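Local coordinates for cell wall surface anchor family protein (Streptococcus agalactiae serogroup V, PDB 3TW0) that forms the adhesive tip of a group B streptococcal pilus and, through a magnesium-binding von Willebrand factor A domain, probably attaches the bacterium to host tissue, at residues H103-Y107 with I119-P125; E229-L233 with I298-G302. The protein carries 2 engineered substitutions. All blocks are in the same frame, centred on the assembly; numbering follows the deposited sequence.

Contact 1 of 2, residues H103-Y107 with I119-P125; sequences HNYSY and ILKSRIP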
ATOM      1  N   HIS A 103      -5.701  -9.162 -12.122  1.00 20.17           N
ATOM      2  CA  HIS A 103      -7.139  -9.178 -12.317  1.00 20.46           C
ATOM      3  C   HIS A 103      -7.630  -7.754 -12.628  1.00 20.18           C
ATOM      4  O   HIS A 103      -7.118  -6.779 -12.091  1.00 19.51           O
ATOM      5  CB  HIS A 103      -7.834  -9.588 -11.014  1.00 20.95           C
ATOM      6  CG  HIS A 103      -7.517 -10.974 -10.538  1.00 24.33           C
ATOM      7  ND1 HIS A 103      -7.781 -12.104 -11.288  1.00 25.60           N
ATOM      8  CD2 HIS A 103      -7.012 -11.414  -9.361  1.00 24.25           C
ATOM      9  CE1 HIS A 103      -7.441 -13.177 -10.598  1.00 25.83           C
ATOM     10  NE2 HIS A 103      -6.965 -12.787  -9.429  1.00 25.59           N
ATOM     11  N   ASN A 104      -8.652  -7.648 -13.461  1.00 20.22           N
ATOM     12  CA  ASN A 104      -9.301  -6.362 -13.729  1.00 19.89           C
ATOM     13  C   ASN A 104     -10.462  -6.220 -12.773  1.00 19.45           C
ATOM     14  O   ASN A 104     -11.602  -6.593 -13.072  1.00 17.58           O
ATOM     15  CB  ASN A 104      -9.795  -6.260 -15.165  1.00 20.18           C
ATOM     16  CG  ASN A 104     -10.279  -4.866 -15.516  1.00 21.42           C
ATOM     17  OD1 ASN A 104     -10.279  -3.971 -14.671  1.00 22.29           O
ATOM     18  ND2 ASN A 104     -10.619  -4.655 -16.785  1.00 17.95           N
ATOM     19  N   TYR A 105     -10.151  -5.676 -11.597  1.00 19.17           N
ATOM     20  CA  TYR A 105     -11.156  -5.488 -10.579  1.00 19.11           C
ATOM     21  C   TYR A 105     -11.515  -3.997 -10.485  1.00 19.11           C
ATOM     22  O   TYR A 105     -12.095  -3.538  -9.491  1.00 18.17           O
ATOM     23  CB  TYR A 105     -10.651  -6.033  -9.230  1.00 19.08           C
ATOM     24  CG  TYR A 105     -10.568  -7.559  -9.105  1.00 19.54           C
ATOM     25  CD1 TYR A 105     -11.375  -8.414  -9.870  1.00 20.05           C
ATOM     26  CD2 TYR A 105      -9.708  -8.130  -8.183  1.00 20.31           C
ATOM     27  CE1 TYR A 105     -11.288  -9.814  -9.716  1.00 21.26           C
ATOM     28  CE2 TYR A 105      -9.602  -9.499  -8.021  1.00 20.00           C
ATOM     29  CZ  TYR A 105     -10.398 -10.335  -8.774  1.00 22.16           C
ATOM     30  OH  TYR A 105     -10.277 -11.688  -8.575  1.00 23.35           O
ATOM     31  N   SER A 106     -11.177  -3.246 -11.532  1.00 18.66           N
ATOM     32  CA  SER A 106     -11.365  -1.794 -11.502  1.00 17.73           C
ATOM     33  C   SER A 106     -12.331  -1.289 -12.592  1.00 17.91           C
ATOM     34  O   SER A 106     -12.533  -1.944 -13.634  1.00 15.67           O
ATOM     35  CB  SER A 106     -10.014  -1.091 -11.580  1.00 18.19           C
ATOM     36  OG  SER A 106      -9.243  -1.376 -10.407  1.00 18.83           O
ATOM     37  N   TYR A 107     -12.948  -0.141 -12.308  1.00 17.48           N
ATOM     38  CA  TYR A 107     -13.623   0.664 -13.320  1.00 18.04           C
ATOM     39  C   TYR A 107     -13.171   2.117 -13.193  1.00 17.71           C
ATOM     40  O   TYR A 107     -13.608   2.835 -12.300  1.00 17.85           O
ATOM     41  CB  TYR A 107     -15.142   0.550 -13.237  1.00 18.04           C
ATOM     42  CG  TYR A 107     -15.778   0.845 -14.561  1.00 18.71           C
ATOM     43  CD1 TYR A 107     -16.049  -0.193 -15.458  1.00 21.48           C
ATOM     44  CD2 TYR A 107     -16.056   2.152 -14.957  1.00 20.79           C
ATOM     45  CE1 TYR A 107     -16.596   0.052 -16.684  1.00 20.03           C
ATOM     46  CE2 TYR A 107     -16.606   2.413 -16.215  1.00 20.59           C
ATOM     47  CZ  TYR A 107     -16.869   1.338 -17.064  1.00 20.36           C
ATOM     48  OH  TYR A 107     -17.420   1.535 -18.304  1.00 22.65           O
ATOM     49  N   ILE A 119     -21.068  -3.254 -15.228  1.00 22.25           N
ATOM     50  CA  ILE A 119     -19.706  -3.754 -15.456  1.00 21.17           C
ATOM     51  C   ILE A 119     -18.870  -3.549 -14.190  1.00 20.63           C
ATOM     52  O   ILE A 119     -18.205  -4.483 -13.724  1.00 20.34           O
ATOM     53  CB  ILE A 119     -19.007  -3.045 -16.614  1.00 21.06           C
ATOM     54  CG1 ILE A 119     -19.721  -3.350 -17.923  1.00 20.55           C
ATOM     55  CG2 ILE A 119     -17.580  -3.510 -16.723  1.00 19.67           C
ATOM     56  CD1 ILE A 119     -19.429  -2.335 -18.994  1.00 21.54           C
ATOM     57  N   LEU A 120     -18.916  -2.333 -13.646  1.00 19.90           N
ATOM     58  CA  LEU A 120     -18.218  -2.021 -12.373  1.00 19.25           C
ATOM     59  C   LEU A 120     -18.545  -3.054 -11.288  1.00 19.26           C
ATOM     60  O   LEU A 120     -17.647  -3.711 -10.744  1.00 19.25           O
ATOM     61  CB  LEU A 120     -18.547  -0.588 -11.935  1.00 19.02           C
ATOM     62  CG  LEU A 120     -17.836   0.044 -10.749  1.00 18.39           C
ATOM     63  CD1 LEU A 120     -17.899   1.562 -10.870  1.00 17.72           C
ATOM     64  CD2 LEU A 120     -18.451  -0.455  -9.464  1.00 15.07           C
ATOM     65  N   LYS A 121     -19.834  -3.254 -11.025  1.00 19.06           N
ATOM     66  CA  LYS A 121     -20.257  -4.161  -9.972  1.00 19.01           C
ATOM     67  C   LYS A 121     -19.847  -5.631 -10.242  1.00 19.43           C
ATOM     68  O   LYS A 121     -19.551  -6.353  -9.297  1.00 18.65           O
ATOM     69  CB  LYS A 121     -21.765  -4.059  -9.733  1.00 19.38           C
ATOM     70  CG  LYS A 121     -22.277  -2.703  -9.241  1.00 20.83           C
ATOM     71  CD  LYS A 121     -23.792  -2.754  -8.997  1.00 21.42           C
ATOM     72  CE  LYS A 121     -24.062  -3.571  -7.747  1.00 25.65           C
ATOM     73  NZ  LYS A 121     -25.516  -3.916  -7.498  1.00 24.16           N
ATOM     74  N   SER A 122     -19.809  -6.051 -11.514  1.00 19.35           N
ATOM     75  CA  SER A 122     -19.326  -7.399 -11.890  1.00 20.19           C
ATOM     76  C   SER A 122     -17.822  -7.566 -11.610  1.00 20.53           C
ATOM     77  O   SER A 122     -17.316  -8.679 -11.441  1.00 21.16           O
ATOM     78  CB  SER A 122     -19.609  -7.700 -13.369  1.00 19.88           C
ATOM     79  OG  SER A 122     -18.629  -7.114 -14.236  1.00 21.62           O
ATOM     80  N   ARG A 123     -17.105  -6.455 -11.555  1.00 20.65           N
ATOM     81  CA  ARG A 123     -15.671  -6.499 -11.301  1.00 20.27           C
ATOM     82  C   ARG A 123     -15.277  -6.425  -9.805  1.00 20.03           C
ATOM     83  O   ARG A 123     -14.082  -6.495  -9.470  1.00 19.81           O
ATOM     84  CB  ARG A 123     -15.005  -5.391 -12.078  1.00 20.28           C
ATOM     85  CG  ARG A 123     -14.966  -5.672 -13.565  1.00 21.12           C
ATOM     86  CD  ARG A 123     -14.141  -4.638 -14.247  1.00 22.19           C
ATOM     87  NE  ARG A 123     -14.296  -4.724 -15.688  1.00 21.92           N
ATOM     88  CZ  ARG A 123     -13.940  -3.770 -16.537  1.00 22.65           C
ATOM     89  NH1 ARG A 123     -13.422  -2.639 -16.106  1.00 25.31           N
ATOM     90  NH2 ARG A 123     -14.101  -3.954 -17.833  1.00 22.51           N
ATOM     91  N   ILE A 124     -16.272  -6.324  -8.924  1.00 18.96           N
ATOM     92  CA  ILE A 124     -16.030  -6.274  -7.489  1.00 18.50           C
ATOM     93  C   ILE A 124     -15.615  -7.675  -6.991  1.00 19.09           C
ATOM     94  O   ILE A 124     -16.431  -8.579  -6.959  1.00 19.20           O
ATOM     95  CB  ILE A 124     -17.304  -5.789  -6.730  1.00 18.66           C
ATOM     96  CG1 ILE A 124     -17.624  -4.319  -7.023  1.00 17.36           C
ATOM     97  CG2 ILE A 124     -17.178  -5.974  -5.221  1.00 16.99           C
ATOM     98  CD1 ILE A 124     -19.028  -3.938  -6.573  1.00 15.21           C
ATOM     99  N   PRO A 125     -14.344  -7.861  -6.592  1.00 19.88           N
ATOM    100  CA  PRO A 125     -13.984  -9.155  -5.998  1.00 19.89           C
ATOM    101  C   PRO A 125     -14.604  -9.358  -4.596  1.00 21.12           C
ATOM    102  O   PRO A 125     -14.893  -8.378  -3.875  1.00 21.21           O
ATOM    103  CB  PRO A 125     -12.471  -9.056  -5.876  1.00 19.96           C
ATOM    104  CG  PRO A 125     -12.233  -7.582  -5.601  1.00 19.92           C
ATOM    105  CD  PRO A 125     -13.214  -6.903  -6.550  1.00 19.27           C
TER
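I119, in the last turn of helix 114-122, meets Y107 at the ring edge, its CG2 lying 3.7 Å from CE1 of Y107. The same methyl reaches one face of the R123 guanidinium, offset toward the rim. L120 takes up the other end of the tyrosine: its CG is 3.7 Å from CB of Y107. R123 gives the polar link. Its chain runs extended from CG to NE across the backbone of N104, and NH1 donates to O of S106 at 2.7 Å with an N-H...O angle of 159°. The acceptor lies in the guanidinium plane, which helps fix the rotation of that group. On the face opposite I119, ND2 of N104 sits 3.4 Å from CZ of R123; CG of N104 is anti to its backbone N (chi1 -171°), which brings the amide over the arginine. The amide and guanidinium planes are 39° apart, so this is not a parallel stack. P125 closes the segment with a CH-pi contact, its CB 3.6 Å from the centroid of the Y105 ring; CB of H103 covers the opposite face. Within the von Willebrand factor A domain, the C-terminal end of helix 114-122 is thereby joined to the loop between strands 97-101 and 107-108, while L120 and I124 pack on strand 55-61, an outermost strand of the parallel sheet, and on helix 33-48.

Contact 2 of 2, residues E229-L233 with I298-G302; sequences ESFKL and IKTHG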
ATOM      1  N   GLU A 229       5.487  -7.109   3.640  1.00 20.45           N
ATOM      2  CA  GLU A 229       5.925  -7.893   4.789  1.00 20.36           C
ATOM      3  C   GLU A 229       5.330  -7.284   6.082  1.00 19.19           C
ATOM      4  O   GLU A 229       4.865  -8.006   6.962  1.00 16.68           O
ATOM      5  CB  GLU A 229       7.472  -7.889   4.784  1.00 21.57           C
ATOM      6  CG  GLU A 229       8.208  -8.560   5.955  1.00 27.51           C
ATOM      7  CD  GLU A 229       8.286 -10.078   5.831  1.00 35.86           C
ATOM      8  OE1 GLU A 229       8.807 -10.565   4.790  1.00 39.33           O
ATOM      9  OE2 GLU A 229       7.829 -10.775   6.770  1.00 37.61           O
ATOM     10  N   SER A 230       5.278  -5.946   6.156  1.00 17.58           N
ATOM     11  CA  SER A 230       4.940  -5.278   7.418  1.00 18.09           C
ATOM     12  C   SER A 230       4.535  -3.801   7.276  1.00 17.47           C
ATOM     13  O   SER A 230       4.969  -3.105   6.388  1.00 16.25           O
ATOM     14  CB  SER A 230       6.106  -5.416   8.436  1.00 17.13           C
ATOM     15  OG  SER A 230       5.794  -4.778   9.675  1.00 18.79           O
ATOM     16  N   PHE A 231       3.665  -3.362   8.176  1.00 18.05           N
ATOM     17  CA  PHE A 231       3.389  -1.958   8.381  1.00 18.45           C
ATOM     18  C   PHE A 231       4.690  -1.221   8.748  1.00 18.64           C
ATOM     19  O   PHE A 231       4.869  -0.059   8.394  1.00 18.23           O
ATOM     20  CB  PHE A 231       2.375  -1.850   9.521  1.00 18.09           C
ATOM     21  CG  PHE A 231       2.030  -0.447   9.901  1.00 19.20           C
ATOM     22  CD1 PHE A 231       1.175   0.311   9.107  1.00 18.65           C
ATOM     23  CD2 PHE A 231       2.515   0.102  11.090  1.00 19.61           C
ATOM     24  CE1 PHE A 231       0.823   1.617   9.492  1.00 20.48           C
ATOM     25  CE2 PHE A 231       2.167   1.396  11.476  1.00 19.06           C
ATOM     26  CZ  PHE A 231       1.333   2.158  10.665  1.00 19.31           C
ATOM     27  N   LYS A 232       5.599  -1.906   9.441  1.00 18.12           N
ATOM     28  CA  LYS A 232       6.835  -1.283   9.911  1.00 19.09           C
ATOM     29  C   LYS A 232       7.975  -1.394   8.916  1.00 18.79           C
ATOM     30  O   LYS A 232       8.041  -2.346   8.161  1.00 18.61           O
ATOM     31  CB  LYS A 232       7.282  -1.905  11.251  1.00 19.59           C
ATOM     32  CG  LYS A 232       6.428  -1.470  12.464  1.00 23.17           C
ATOM     33  CD  LYS A 232       6.989  -2.027  13.802  1.00 29.85           C
ATOM     34  CE  LYS A 232       6.405  -3.404  14.190  1.00 32.58           C
ATOM     35  NZ  LYS A 232       6.820  -4.542  13.269  1.00 34.97           N
ATOM     36  N   LEU A 233       8.865  -0.405   8.917  1.00 18.55           N
ATOM     37  CA  LEU A 233      10.167  -0.556   8.298  1.00 18.34           C
ATOM     38  C   LEU A 233      11.112  -1.002   9.401  1.00 18.72           C
ATOM     39  O   LEU A 233      10.899  -0.644  10.576  1.00 19.35           O
ATOM     40  CB  LEU A 233      10.618   0.770   7.695  1.00 18.18           C
ATOM     41  CG  LEU A 233       9.843   1.176   6.432  1.00 19.56           C
ATOM     42  CD1 LEU A 233       9.911   2.674   6.187  1.00 21.14           C
ATOM     43  CD2 LEU A 233      10.308   0.371   5.170  1.00 18.31           C
ATOM     44  N   ILE A 298      11.914   7.556   9.041  1.00 17.79           N
ATOM     45  CA  ILE A 298      10.615   7.005   8.624  1.00 18.16           C
ATOM     46  C   ILE A 298      10.618   5.546   9.082  1.00 18.24           C
ATOM     47  O   ILE A 298      11.543   4.816   8.760  1.00 17.55           O
ATOM     48  CB  ILE A 298      10.418   7.141   7.095  1.00 18.27           C
ATOM     49  CG1 ILE A 298      10.570   8.611   6.648  1.00 18.44           C
ATOM     50  CG2 ILE A 298       9.114   6.504   6.611  1.00 19.19           C
ATOM     51  CD1 ILE A 298       9.516   9.575   7.200  1.00 18.04           C
ATOM     52  N   LYS A 299       9.614   5.130   9.858  1.00 18.93           N
ATOM     53  CA  LYS A 299       9.616   3.786  10.471  1.00 19.13           C
ATOM     54  C   LYS A 299       8.379   2.954  10.156  1.00 18.77           C
ATOM     55  O   LYS A 299       8.317   1.764  10.506  1.00 19.35           O
ATOM     56  CB  LYS A 299       9.783   3.904  11.991  1.00 20.12           C
ATOM     57  CG  LYS A 299      11.063   4.633  12.438  1.00 22.10           C
ATOM     58  CD  LYS A 299      10.974   5.107  13.897  1.00 24.39           C
ATOM     59  CE  LYS A 299      12.346   5.122  14.525  1.00 29.31           C
ATOM     60  NZ  LYS A 299      12.624   6.370  15.341  1.00 35.40           N
ATOM     61  N   THR A 300       7.387   3.568   9.508  1.00 18.19           N
ATOM     62  CA  THR A 300       6.212   2.834   9.008  1.00 17.28           C
ATOM     63  C   THR A 300       5.790   3.229   7.578  1.00 17.03           C
ATOM     64  O   THR A 300       6.270   4.212   7.026  1.00 17.50           O
ATOM     65  CB  THR A 300       4.997   3.072   9.899  1.00 17.05           C
ATOM     66  OG1 THR A 300       4.594   4.444   9.767  1.00 18.51           O
ATOM     67  CG2 THR A 300       5.322   2.744  11.365  1.00 17.28           C
ATOM     68  N   HIS A 301       4.852   2.497   6.997  1.00 15.87           N
ATOM     69  CA  HIS A 301       4.273   2.912   5.724  1.00 15.26           C
ATOM     70  C   HIS A 301       3.129   3.883   5.919  1.00 15.21           C
ATOM     71  O   HIS A 301       2.762   4.595   4.995  1.00 14.68           O
ATOM     72  CB  HIS A 301       3.885   1.677   4.867  1.00 14.39           C
ATOM     73  CG  HIS A 301       5.075   0.842   4.536  1.00 13.01           C
ATOM     74  ND1 HIS A 301       5.966   1.189   3.542  1.00 16.09           N
ATOM     75  CD2 HIS A 301       5.617  -0.221   5.172  1.00 13.49           C
ATOM     76  CE1 HIS A 301       6.972   0.330   3.530  1.00 14.13           C
ATOM     77  NE2 HIS A 301       6.786  -0.532   4.517  1.00 13.99           N
ATOM     78  N   GLY A 302       2.589   3.917   7.132  1.00 15.80           N
ATOM     79  CA  GLY A 302       1.459   4.791   7.459  1.00 15.69           C
ATOM     80  C   GLY A 302       1.880   6.236   7.336  1.00 15.67           C
ATOM     81  O   GLY A 302       1.209   7.034   6.697  1.00 16.06           O
TER
HETATM   82  O   HOH W   1       8.261  -2.801   5.378  1.00 15.35           O
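K232 and T300 are the non-hydrogen-bonded pair of a single antiparallel beta bridge, their CA atoms 4.3 Å apart, and a backbone hydrogen bond flanks them on either side. N of H301 donates to O of F231 at 2.9 Å, and N of L233 donates to O of K299 at 2.7 Å. CA-H...O contacts from T300 to F231 O and from K232 to K299 O accompany the pair. Within 229-233, OG of S230 accepts from N of K232 (N-H...O angle 157°), an ST turn that bends the chain just ahead of the bridge. The bridge joins two loops, the later one leading into helix 302-312, beside the metal-binding region: F231 also touches V175 and A333 and lies near the magnesium-binding residue D173.

The side chains of F231 and L233, the residues flanking K232, pack against 298-302. CB of T300 lies over one face of the F231 ring, 4.0 Å from its centroid and 26° off the normal, a CH-pi contact offset toward the rim, and CG2 of T300 is 3.4 Å from CE2 of F231. The threonine chi1 of 68° sets OG1 between the backbone N and the carbonyl carbon, from where it caps N of E303 at the start of helix 302-312. L233 divides its methyls: CD1 is 3.9 Å from CG2 of I298, while CD2 is 3.7 Å from NE2 of H301, the two side chains crossing at about a right angle.

Water 1, in the plane of the imidazole, links O of K232 and NE2 of H301 by hydrogen bonds of 2.8 Å each. O of T300 is buried with no partner in the model. ND1 of H301 is hydrogen-bonded to OG of S179, so both ring nitrogens have polar partners and the ring's rotation is probably fixed.

Overall arrangement
Contact 1 closes before contact 2 opens along the chain; their centres are 29 Å apart and their nearest atoms about 19 Å, so they do not touch. Contact 1 is peripheral, about 19 Å from the chain centre, and lies beside strand 55-61 at one edge of the parallel sheet. Contact 2 is more central, about 10 Å out, and leads into helix 302-312, which precedes strand 319-324 of the same sheet. The magnesium ion is about 13 Å from the P125 side chain and about 9 Å from that of F231. Both contacts join loops of the fold that carries the magnesium, and neither supplies a ligand to it in this model.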